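Local coordinates for tegumental protein 20.8 kDa (Clonorchis sinensis, PDB 5X2D), which probably binds calcium as a whole protein through EF-hands outside this fragment, which is its dynein-light-chain-like domain, at residues Cys57-Val63 with Ala87-Thr93; Glu6-Ala12 with Ser78-Tyr84; Glu25-Ala30 with Leu42-Leu46. All coordinates share one frame; numbering follows the deposited sequence.

Interactions 1 and 2 are both antiparallel strand pairings in one sheet, whose strand order is 7-13, 78-83, 87-92, 58-63. They are joined because strands 78-83 and 87-92 are neighbours, with backbone bonds from Phe90 to Phe79 and from Tyr88 to Phe81. Interaction 1 is mostly buried and its outer strand continues into the second subunit. Interaction 2 lies at the other margin, is more exposed and contains a beta bulge. Interaction 3 joins the two helices packed on the sheet. It is smaller and relies on aliphatic contacts, whereas the strand pairs rely on backbone hydrogen bonds. Thr26, Ala30 and Leu46 link it to the strands.

Interaction 1: residues Cys57-Val63 with Ala87-Thr93; sequences CWQVMVV and AYLFWQT
Met61, Trp58 and Trp91 have the most surface buried in this antiparallel pairing of strands 58-63 and 87-92. Met61 lies beside Leu89 on one face of the sheet. Its CG is anti to the backbone N (chi1 173°), and the chain bends at the sulfur, which brings CE back over the neighbouring strand. There CE meets CD2 of Leu89 at 3.5 Å and also touches CH2 of Trp91, whose ring it approaches obliquely. The same side carries Gln59, with its CB 4.0 Å from CE3 of Trp91. The amide of Gln59 and the indole of Trp91 are steeply inclined to each other.

Trp58 lies on the other face with Val60, Val62, Tyr88, Phe90 and Gln92. CB of Gln92 sits over the centre of the Trp58 six-membered ring, 3.6 Å from its centroid, in a CH-pi contact. CB of Phe90 comes at the ring edge, 3.6 Å from CZ3 of Trp58. The polar ends of Trp58 and Gln92 both bond to the carbonyl of Gly55. Further along, CG2 of Val60 touches CE2 of Phe90 at 3.6 Å, and Val62 lies alongside Tyr88.

The backbones bond in both directions at Gln59-Trp91, Met61-Leu89 and Val63-Ala87. Where Cys57 leads into one strand and Thr93 follows the other, the hydroxyl of Thr93 donates to O of Cys57 at 2.7 Å, from above the carbonyl plane.

Helix 36-54 covers the Trp58 and Phe90 face. Met61, Val62 and Val63 pair with an antiparallel strand of the second subunit, which extends the sheet. The chemistry implies a core pairing: paired backbone bonds hold the two strands together, Trp58, Val62 and Phe90 pack on helix 36-54, and Met61 and Val63 pack on the second subunit.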
loop_
_atom_site.group_PDB
_atom_site.type_symbol
_atom_site.label_atom_id
_atom_site.label_comp_id
_atom_site.label_asym_id
_atom_site.label_seq_id
_atom_site.Cartn_x
_atom_site.Cartn_y
_atom_site.Cartn_z
ATOM N N CYS A 57 6.349 -9.819 -11.969
ATOM C CA CYS A 57 6.847 -9.239 -10.718
ATOM C C CYS A 57 5.662 -8.858 -9.803
ATOM O O CYS A 57 4.692 -8.259 -10.246
ATOM C CB CYS A 57 7.742 -8.019 -10.991
ATOM S SG CYS A 57 8.796 -8.182 -12.465
ATOM N N TRP A 58 5.746 -9.238 -8.533
ATOM C CA TRP A 58 4.698 -8.956 -7.561
ATOM C C TRP A 58 5.134 -8.003 -6.460
ATOM O O TRP A 58 6.279 -8.055 -6.018
ATOM C CB TRP A 58 4.244 -10.253 -6.919
ATOM C CG TRP A 58 3.370 -11.099 -7.787
ATOM C CD1 TRP A 58 3.756 -11.880 -8.841
ATOM C CD2 TRP A 58 1.959 -11.292 -7.642
ATOM N NE1 TRP A 58 2.669 -12.536 -9.365
ATOM C CE2 TRP A 58 1.554 -12.191 -8.646
ATOM C CE3 TRP A 58 1.001 -10.785 -6.762
ATOM C CZ2 TRP A 58 0.236 -12.597 -8.792
ATOM C CZ3 TRP A 58 -0.302 -11.183 -6.916
ATOM C CH2 TRP A 58 -0.676 -12.085 -7.920
ATOM N N GLN A 59 4.222 -7.177 -5.957
ATOM C CA GLN A 59 4.563 -6.356 -4.808
ATOM C C GLN A 59 3.694 -6.759 -3.635
ATOM O O GLN A 59 2.462 -6.719 -3.718
ATOM C CB GLN A 59 4.419 -4.864 -5.098
ATOM C CG GLN A 59 5.276 -4.064 -4.128
ATOM C CD GLN A 59 5.450 -2.618 -4.507
ATOM O OE1 GLN A 59 4.548 -2.004 -5.086
ATOM N NE2 GLN A 59 6.625 -2.057 -4.185
ATOM N N VAL A 60 4.347 -7.165 -2.546
ATOM C CA VAL A 60 3.650 -7.673 -1.368
ATOM C C VAL A 60 3.806 -6.673 -0.232
ATOM O O VAL A 60 4.923 -6.336 0.179
ATOM C CB VAL A 60 4.192 -9.048 -0.920
ATOM C CG1 VAL A 60 3.490 -9.508 0.343
ATOM C CG2 VAL A 60 4.007 -10.072 -2.003
ATOM N N MET A 61 2.684 -6.168 0.253
ATOM C CA MET A 61 2.730 -5.230 1.356
ATOM C C MET A 61 2.006 -5.809 2.559
ATOM O O MET A 61 0.866 -6.255 2.448
ATOM C CB MET A 61 2.121 -3.893 0.950
ATOM C CG MET A 61 1.986 -2.927 2.100
ATOM S SD MET A 61 1.455 -1.332 1.490
ATOM C CE MET A 61 -0.001 -1.807 0.622
ATOM N N VAL A 62 2.686 -5.836 3.698
ATOM C CA VAL A 62 2.092 -6.311 4.940
ATOM C C VAL A 62 1.841 -5.139 5.888
ATOM O O VAL A 62 2.711 -4.291 6.070
ATOM C CB VAL A 62 3.000 -7.359 5.624
ATOM C CG1 VAL A 62 2.325 -7.940 6.861
ATOM C CG2 VAL A 62 3.377 -8.463 4.631
ATOM N N VAL A 63 0.654 -5.085 6.482
ATOM C CA VAL A 63 0.301 -3.995 7.393
ATOM C C VAL A 63 -0.186 -4.459 8.763
ATOM O O VAL A 63 -0.981 -5.396 8.873
ATOM C CB VAL A 63 -0.777 -3.074 6.785
ATOM C CG1 VAL A 63 -1.198 -1.985 7.788
ATOM C CG2 VAL A 63 -0.267 -2.460 5.528
ATOM N N ALA A 87 -2.881 -7.443 7.809
ATOM C CA ALA A 87 -3.317 -7.448 6.411
ATOM C C ALA A 87 -2.178 -7.730 5.457
ATOM O O ALA A 87 -1.043 -7.297 5.676
ATOM C CB ALA A 87 -3.979 -6.121 6.042
ATOM N N TYR A 88 -2.516 -8.427 4.376
ATOM C CA TYR A 88 -1.572 -8.768 3.328
ATOM C C TYR A 88 -2.097 -8.278 1.989
ATOM O O TYR A 88 -3.204 -8.631 1.578
ATOM C CB TYR A 88 -1.325 -10.282 3.299
ATOM C CG TYR A 88 -0.682 -10.789 4.571
ATOM C CD1 TYR A 88 -1.455 -11.136 5.672
ATOM C CD2 TYR A 88 0.707 -10.876 4.689
ATOM C CE1 TYR A 88 -0.871 -11.581 6.841
ATOM C CE2 TYR A 88 1.300 -11.317 5.859
ATOM C CZ TYR A 88 0.505 -11.669 6.933
ATOM O OH TYR A 88 1.085 -12.107 8.110
ATOM N N LEU A 89 -1.316 -7.448 1.312
ATOM C CA LEU A 89 -1.715 -6.939 0.007
ATOM C C LEU A 89 -0.824 -7.515 -1.101
ATOM O O LEU A 89 0.415 -7.414 -1.038
ATOM C CB LEU A 89 -1.667 -5.400 -0.018
ATOM C CG LEU A 89 -2.776 -4.662 0.736
ATOM C CD1 LEU A 89 -2.379 -4.519 2.173
ATOM C CD2 LEU A 89 -3.099 -3.306 0.138
ATOM N N PHE A 90 -1.446 -8.129 -2.105
ATOM C CA PHE A 90 -0.702 -8.606 -3.266
ATOM C C PHE A 90 -1.091 -7.836 -4.519
ATOM O O PHE A 90 -2.283 -7.619 -4.779
ATOM C CB PHE A 90 -0.915 -10.104 -3.484
ATOM C CG PHE A 90 -0.322 -10.959 -2.394
ATOM C CD1 PHE A 90 -0.923 -11.019 -1.127
ATOM C CD2 PHE A 90 0.844 -11.685 -2.616
ATOM C CE1 PHE A 90 -0.383 -11.808 -0.111
ATOM C CE2 PHE A 90 1.397 -12.474 -1.607
ATOM C CZ PHE A 90 0.781 -12.535 -0.347
ATOM N N TRP A 91 -0.069 -7.416 -5.268
ATOM C CA TRP A 91 -0.211 -6.803 -6.584
ATOM C C TRP A 91 0.768 -7.435 -7.541
ATOM O O TRP A 91 1.970 -7.315 -7.342
ATOM C CB TRP A 91 0.113 -5.307 -6.575
ATOM C CG TRP A 91 -0.768 -4.406 -5.811
ATOM C CD1 TRP A 91 -2.089 -4.161 -6.035
ATOM C CD2 TRP A 91 -0.378 -3.562 -4.721
ATOM N NE1 TRP A 91 -2.555 -3.231 -5.135
ATOM C CE2 TRP A 91 -1.524 -2.848 -4.316
ATOM C CE3 TRP A 91 0.828 -3.346 -4.043
ATOM C CZ2 TRP A 91 -1.504 -1.939 -3.265
ATOM C CZ3 TRP A 91 0.846 -2.445 -3.004
ATOM C CH2 TRP A 91 -0.313 -1.748 -2.631
ATOM N N GLN A 92 0.285 -8.009 -8.629
ATOM C CA GLN A 92 1.181 -8.373 -9.706
ATOM C C GLN A 92 1.500 -7.090 -10.467
ATOM O O GLN A 92 0.607 -6.398 -10.890
ATOM C CB GLN A 92 0.523 -9.409 -10.581
ATOM C CG GLN A 92 1.297 -9.811 -11.788
ATOM C CD GLN A 92 0.532 -10.825 -12.605
ATOM O OE1 GLN A 92 -0.681 -10.674 -12.840
ATOM N NE2 GLN A 92 1.217 -11.892 -13.004
ATOM N N THR A 93 2.772 -6.711 -10.557
ATOM C CA THR A 93 3.107 -5.439 -11.208
ATOM C C THR A 93 3.451 -5.588 -12.687
ATOM O O THR A 93 3.505 -4.595 -13.392
ATOM C CB THR A 93 4.294 -4.714 -10.504
ATOM O OG1 THR A 93 5.390 -5.621 -10.329
ATOM C CG2 THR A 93 3.887 -4.180 -9.132
#

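Interaction 2: residues Glu6-Ala12 with Ser78-Tyr84; sequences EIIVISA and SFQFELY
One residue of strand 78-83, Gln80, is set against two of strand 7-13, Ile10 and Ser11: a classic beta bulge. O of Gln80 accepts from N of Ile10 at 2.6 Å and from N of Ser11 at 3.1 Å. The Ser11 donor lies on a lone pair in the carbonyl plane. The Ile10 bond is more bent, with an angle of 139° at the hydrogen. The register shifts by one residue here. Before the bulge, Ile8 and Glu82 exchange two nearly straight backbone bonds. After it, N of Gln80 donates to O of Ser11.

Ile10 lays its CD1 over strand 78-83. This methyl meets CG of Glu82 at 3.6 Å, and the two side chains cross at about a right angle. Gln80 lies close to Ser11, but its OE1 bonds to the hydroxyl of Tyr67.

On the other face, Ile7 leans on Phe81 through CG1, which is 3.7 Å from CD2 of Phe81. CD1 of Leu83 meets CB of Glu6 at 3.5 Å. CG1 of Val9 comes in the plane of the Phe79 ring, at its edge, 3.8 Å from CE1. CD1 of Phe81 lies over one face of that ring, nearer its edge than its centre. Phe79 has CG anti to the backbone N (chi1 -178°), and its ring extends toward Val9.

Within this chain, strand 7-13 is the outermost strand of the sheet on this side. Helix 16-29 packs on the Phe81 face, where Ile7 touches Ala23 and Phe81 touches Ile22. Strand 87-92 flanks strand 78-83 on its other side.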
loop_
_atom_site.group_PDB
_atom_site.type_symbol
_atom_site.label_atom_id
_atom_site.label_comp_id
_atom_site.label_asym_id
_atom_site.label_seq_id
_atom_site.Cartn_x
_atom_site.Cartn_y
_atom_site.Cartn_z
ATOM N N GLU A 6 -9.615 -18.535 8.732
ATOM C CA GLU A 6 -8.692 -17.526 9.255
ATOM C C GLU A 6 -8.579 -16.337 8.318
ATOM O O GLU A 6 -8.480 -15.198 8.772
ATOM C CB GLU A 6 -7.283 -18.097 9.479
ATOM C CG GLU A 6 -7.177 -19.449 10.164
ATOM C CD GLU A 6 -7.357 -20.605 9.210
ATOM O OE1 GLU A 6 -8.321 -20.560 8.423
ATOM O OE2 GLU A 6 -6.519 -21.535 9.211
ATOM N N ILE A 7 -8.591 -16.607 7.014
ATOM C CA ILE A 7 -8.451 -15.556 6.018
ATOM C C ILE A 7 -9.736 -14.795 5.744
ATOM O O ILE A 7 -10.744 -15.363 5.335
ATOM C CB ILE A 7 -7.899 -16.136 4.710
ATOM C CG1 ILE A 7 -6.383 -16.250 4.833
ATOM C CG2 ILE A 7 -8.215 -15.232 3.526
ATOM C CD1 ILE A 7 -5.803 -17.258 3.962
ATOM N N ILE A 8 -9.672 -13.487 5.961
ATOM C CA ILE A 8 -10.797 -12.616 5.694
ATOM C C ILE A 8 -10.442 -11.726 4.519
ATOM O O ILE A 8 -9.597 -10.834 4.633
ATOM C CB ILE A 8 -11.172 -11.736 6.906
ATOM C CG1 ILE A 8 -11.670 -12.592 8.070
ATOM C CG2 ILE A 8 -12.193 -10.673 6.498
ATOM C CD1 ILE A 8 -10.605 -12.954 9.061
ATOM N N VAL A 9 -11.101 -11.978 3.394
ATOM C CA VAL A 9 -10.819 -11.289 2.156
ATOM C C VAL A 9 -11.300 -9.838 2.217
ATOM O O VAL A 9 -12.438 -9.565 2.599
ATOM C CB VAL A 9 -11.481 -12.004 0.963
ATOM C CG1 VAL A 9 -11.031 -11.363 -0.355
ATOM C CG2 VAL A 9 -11.117 -13.466 0.977
ATOM N N ILE A 10 -10.377 -8.914 1.981
ATOM C CA ILE A 10 -10.676 -7.499 1.748
ATOM C C ILE A 10 -11.024 -7.153 0.274
ATOM O O ILE A 10 -11.954 -6.397 0.005
ATOM C CB ILE A 10 -9.486 -6.632 2.180
ATOM C CG1 ILE A 10 -9.034 -7.013 3.599
ATOM C CG2 ILE A 10 -9.812 -5.146 2.000
ATOM C CD1 ILE A 10 -7.624 -6.506 3.932
ATOM N N SER A 11 -10.209 -7.634 -0.666
ATOM C CA SER A 11 -10.465 -7.441 -2.097
ATOM C C SER A 11 -9.765 -8.506 -2.929
ATOM O O SER A 11 -8.726 -9.046 -2.541
ATOM C CB SER A 11 -10.014 -6.061 -2.569
ATOM O OG SER A 11 -8.620 -5.856 -2.340
ATOM N N ALA A 12 -10.327 -8.810 -4.088
ATOM C CA ALA A 12 -9.670 -9.759 -4.945
ATOM C C ALA A 12 -9.917 -9.439 -6.410
ATOM O O ALA A 12 -11.038 -9.153 -6.816
ATOM C CB ALA A 12 -10.133 -11.177 -4.601
ATOM N N SER A 78 -4.800 -8.791 -8.035
ATOM C CA SER A 78 -4.584 -8.233 -6.735
ATOM C C SER A 78 -5.460 -8.939 -5.725
ATOM O O SER A 78 -6.649 -9.190 -5.959
ATOM C CB SER A 78 -4.802 -6.720 -6.744
ATOM O OG SER A 78 -6.119 -6.362 -7.033
ATOM N N PHE A 79 -4.856 -9.270 -4.594
ATOM C CA PHE A 79 -5.544 -9.992 -3.542
ATOM C C PHE A 79 -5.272 -9.267 -2.234
ATOM O O PHE A 79 -4.133 -8.875 -1.980
ATOM C CB PHE A 79 -5.035 -11.433 -3.516
ATOM C CG PHE A 79 -5.699 -12.315 -2.511
ATOM C CD1 PHE A 79 -6.974 -12.032 -2.040
ATOM C CD2 PHE A 79 -5.053 -13.468 -2.071
ATOM C CE1 PHE A 79 -7.595 -12.882 -1.129
ATOM C CE2 PHE A 79 -5.656 -14.321 -1.169
ATOM C CZ PHE A 79 -6.941 -14.033 -0.699
ATOM N N GLN A 80 -6.295 -9.043 -1.414
ATOM C CA GLN A 80 -6.050 -8.354 -0.146
ATOM C C GLN A 80 -6.807 -9.038 0.978
ATOM O O GLN A 80 -8.018 -9.066 0.947
ATOM C CB GLN A 80 -6.450 -6.875 -0.239
ATOM C CG GLN A 80 -5.671 -6.084 -1.289
ATOM C CD GLN A 80 -5.966 -4.600 -1.255
ATOM O OE1 GLN A 80 -6.632 -4.112 -0.358
ATOM N NE2 GLN A 80 -5.529 -3.888 -2.277
ATOM N N PHE A 81 -6.101 -9.572 1.974
ATOM C CA PHE A 81 -6.749 -10.348 3.028
ATOM C C PHE A 81 -6.098 -10.174 4.392
ATOM O O PHE A 81 -4.881 -9.972 4.487
ATOM C CB PHE A 81 -6.741 -11.833 2.670
ATOM C CG PHE A 81 -5.372 -12.450 2.667
ATOM C CD1 PHE A 81 -4.571 -12.406 1.519
ATOM C CD2 PHE A 81 -4.871 -13.072 3.805
ATOM C CE1 PHE A 81 -3.295 -12.968 1.516
ATOM C CE2 PHE A 81 -3.589 -13.639 3.807
ATOM C CZ PHE A 81 -2.805 -13.589 2.665
ATOM N N GLU A 82 -6.911 -10.318 5.444
ATOM C CA GLU A 82 -6.464 -10.215 6.844
ATOM C C GLU A 82 -6.284 -11.608 7.427
ATOM O O GLU A 82 -7.182 -12.437 7.352
ATOM C CB GLU A 82 -7.469 -9.445 7.713
ATOM C CG GLU A 82 -7.817 -8.045 7.234
ATOM C CD GLU A 82 -8.821 -7.347 8.142
ATOM O OE1 GLU A 82 -9.079 -7.854 9.261
ATOM O OE2 GLU A 82 -9.359 -6.293 7.731
ATOM N N LEU A 83 -5.107 -11.875 7.963
ATOM C CA LEU A 83 -4.853 -13.128 8.658
ATOM C C LEU A 83 -4.331 -12.810 10.069
ATOM O O LEU A 83 -3.217 -12.264 10.241
ATOM C CB LEU A 83 -3.864 -13.992 7.875
ATOM C CG LEU A 83 -3.412 -15.329 8.464
ATOM C CD1 LEU A 83 -4.470 -16.388 8.223
ATOM C CD2 LEU A 83 -2.096 -15.736 7.817
ATOM N N TYR A 84 -5.166 -13.140 11.058
ATOM C CA TYR A 84 -4.895 -12.855 12.458
ATOM C C TYR A 84 -4.649 -11.359 12.699
ATOM O O TYR A 84 -3.665 -10.962 13.356
ATOM C CB TYR A 84 -3.706 -13.688 12.926
ATOM C CG TYR A 84 -3.886 -15.185 12.777
ATOM C CD1 TYR A 84 -5.110 -15.788 13.018
ATOM C CD2 TYR A 84 -2.829 -15.997 12.372
ATOM C CE1 TYR A 84 -5.277 -17.165 12.883
ATOM C CE2 TYR A 84 -2.988 -17.373 12.228
ATOM C CZ TYR A 84 -4.211 -17.947 12.485
ATOM O OH TYR A 84 -4.371 -19.306 12.338
#

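Interaction 3: residues Glu25-Ala30 with Leu42-Leu46; sequences ETIPIA and LTENL
The segments 25-30 and 42-46, which lie on helices 16-29 and 36-54, run roughly antiparallel, their short helical axes at 153° and 11.3 Å apart at closest approach. Ile29 points toward the other helix. Its CG1 stands between the backbone N and the carbonyl carbon (chi1 55°), and CD1 extends across. That methyl lies 4.1 Å from CD1 of Leu42 and 4.4 Å from CD2 of Leu46. Ile29 also runs alongside Asn45, the two side chains pointing opposite ways.

Leu42 has CG anti to its N (chi1 171°), and its two methyls divide between neighbours. CD1 meets Ile29, while CD2 meets Ala30, with 4.4 Å to its CB. Leu46 sends CD2 across Thr26, 4.0 Å from OG1. That hydroxyl is bonded to the carbonyl of Ile22, within its own helix.

Leu46 also packs on Phe90 and Val60, Ala30 on Tyr88, and Thr26 on Phe81 and Leu83, so the contact rests on the sheet. The wide axis spacing implies loose, apolar packing. The polar group of Thr26 is satisfied locally, and the helices meet here through a few methyl contacts, without a polar link between the two segments.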
loop_
_atom_site.group_PDB
_atom_site.type_symbol
_atom_site.label_atom_id
_atom_site.label_comp_id
_atom_site.label_asym_id
_atom_site.label_seq_id
_atom_site.Cartn_x
_atom_site.Cartn_y
_atom_site.Cartn_z
ATOM N N GLU A 25 0.493 -20.940 1.240
ATOM C CA GLU A 25 1.885 -20.567 1.414
ATOM C C GLU A 25 2.055 -19.600 2.586
ATOM O O GLU A 25 3.054 -19.652 3.313
ATOM C CB GLU A 25 2.429 -19.950 0.110
ATOM C CG GLU A 25 3.860 -19.443 0.176
ATOM C CD GLU A 25 4.877 -20.585 0.163
ATOM O OE1 GLU A 25 4.454 -21.762 -0.010
ATOM O OE2 GLU A 25 6.097 -20.299 0.303
ATOM N N THR A 26 1.056 -18.744 2.779
ATOM C CA THR A 26 1.109 -17.688 3.794
ATOM C C THR A 26 0.884 -18.125 5.249
ATOM O O THR A 26 1.713 -17.870 6.114
ATOM C CB THR A 26 0.048 -16.628 3.489
ATOM O OG1 THR A 26 0.311 -16.067 2.208
ATOM C CG2 THR A 26 0.037 -15.529 4.526
ATOM N N ILE A 27 -0.217 -18.821 5.498
ATOM C CA ILE A 27 -0.664 -19.075 6.863
ATOM C C ILE A 27 0.358 -19.797 7.743
ATOM O O ILE A 27 0.482 -19.471 8.923
ATOM C CB ILE A 27 -1.982 -19.879 6.889
ATOM C CG1 ILE A 27 -3.054 -19.169 6.083
ATOM C CG2 ILE A 27 -2.516 -19.971 8.282
ATOM C CD1 ILE A 27 -4.207 -20.052 5.761
ATOM N N PRO A 28 1.085 -20.788 7.195
ATOM C CA PRO A 28 2.088 -21.346 8.110
ATOM C C PRO A 28 3.251 -20.406 8.474
ATOM O O PRO A 28 3.592 -20.336 9.654
ATOM C CB PRO A 28 2.601 -22.578 7.348
ATOM C CG PRO A 28 2.255 -22.322 5.917
ATOM C CD PRO A 28 0.955 -21.594 5.969
ATOM N N ILE A 29 3.848 -19.702 7.516
ATOM C CA ILE A 29 5.047 -18.931 7.844
ATOM C C ILE A 29 4.807 -17.462 8.226
ATOM O O ILE A 29 5.712 -16.807 8.752
ATOM C CB ILE A 29 6.078 -18.973 6.688
ATOM C CG1 ILE A 29 5.463 -18.497 5.372
ATOM C CG2 ILE A 29 6.583 -20.394 6.500
ATOM C CD1 ILE A 29 6.490 -18.215 4.296
ATOM N N ALA A 30 3.609 -16.941 7.963
ATOM C CA ALA A 30 3.324 -15.521 8.220
ATOM C C ALA A 30 3.187 -15.136 9.709
ATOM O O ALA A 30 3.848 -14.203 10.160
ATOM C CB ALA A 30 2.082 -15.082 7.439
ATOM N N LEU A 42 10.115 -11.510 5.052
ATOM C CA LEU A 42 8.899 -12.320 4.888
ATOM C C LEU A 42 8.145 -11.931 3.634
ATOM O O LEU A 42 7.687 -12.787 2.857
ATOM C CB LEU A 42 7.936 -12.173 6.063
ATOM C CG LEU A 42 6.583 -12.853 5.775
ATOM C CD1 LEU A 42 6.654 -14.388 5.723
ATOM C CD2 LEU A 42 5.497 -12.355 6.690
ATOM N N THR A 43 7.956 -10.626 3.486
ATOM C CA THR A 43 7.305 -10.104 2.311
ATOM C C THR A 43 8.079 -10.660 1.139
ATOM O O THR A 43 7.496 -11.226 0.226
ATOM C CB THR A 43 7.307 -8.569 2.278
ATOM O OG1 THR A 43 8.659 -8.095 2.246
ATOM C CG2 THR A 43 6.604 -8.006 3.493
ATOM N N GLU A 44 9.405 -10.558 1.216
ATOM C CA GLU A 44 10.274 -10.985 0.126
ATOM C C GLU A 44 10.137 -12.469 -0.230
ATOM O O GLU A 44 10.054 -12.773 -1.422
ATOM C CB GLU A 44 11.746 -10.646 0.441
ATOM C CG GLU A 44 12.107 -9.176 0.196
ATOM C CD GLU A 44 12.084 -8.791 -1.282
ATOM O OE1 GLU A 44 12.075 -9.712 -2.130
ATOM O OE2 GLU A 44 12.064 -7.575 -1.614
ATOM N N ASN A 45 10.043 -13.393 0.733
ATOM C CA ASN A 45 9.824 -14.775 0.292
ATOM C C ASN A 45 8.352 -15.019 -0.064
ATOM O O ASN A 45 8.031 -16.063 -0.632
ATOM C CB ASN A 45 10.275 -15.863 1.301
ATOM C CG ASN A 45 9.892 -15.570 2.739
ATOM O OD1 ASN A 45 10.665 -15.024 3.508
ATOM N ND2 ASN A 45 8.668 -15.914 3.094
ATOM N N LEU A 46 7.466 -14.072 0.253
ATOM C CA LEU A 46 6.105 -14.114 -0.287
ATOM C C LEU A 46 6.072 -13.634 -1.744
ATOM O O LEU A 46 5.457 -14.275 -2.607
ATOM C CB LEU A 46 5.141 -13.286 0.575
ATOM C CG LEU A 46 4.664 -13.912 1.897
ATOM C CD1 LEU A 46 3.514 -13.110 2.480
ATOM C CD2 LEU A 46 4.268 -15.381 1.723
#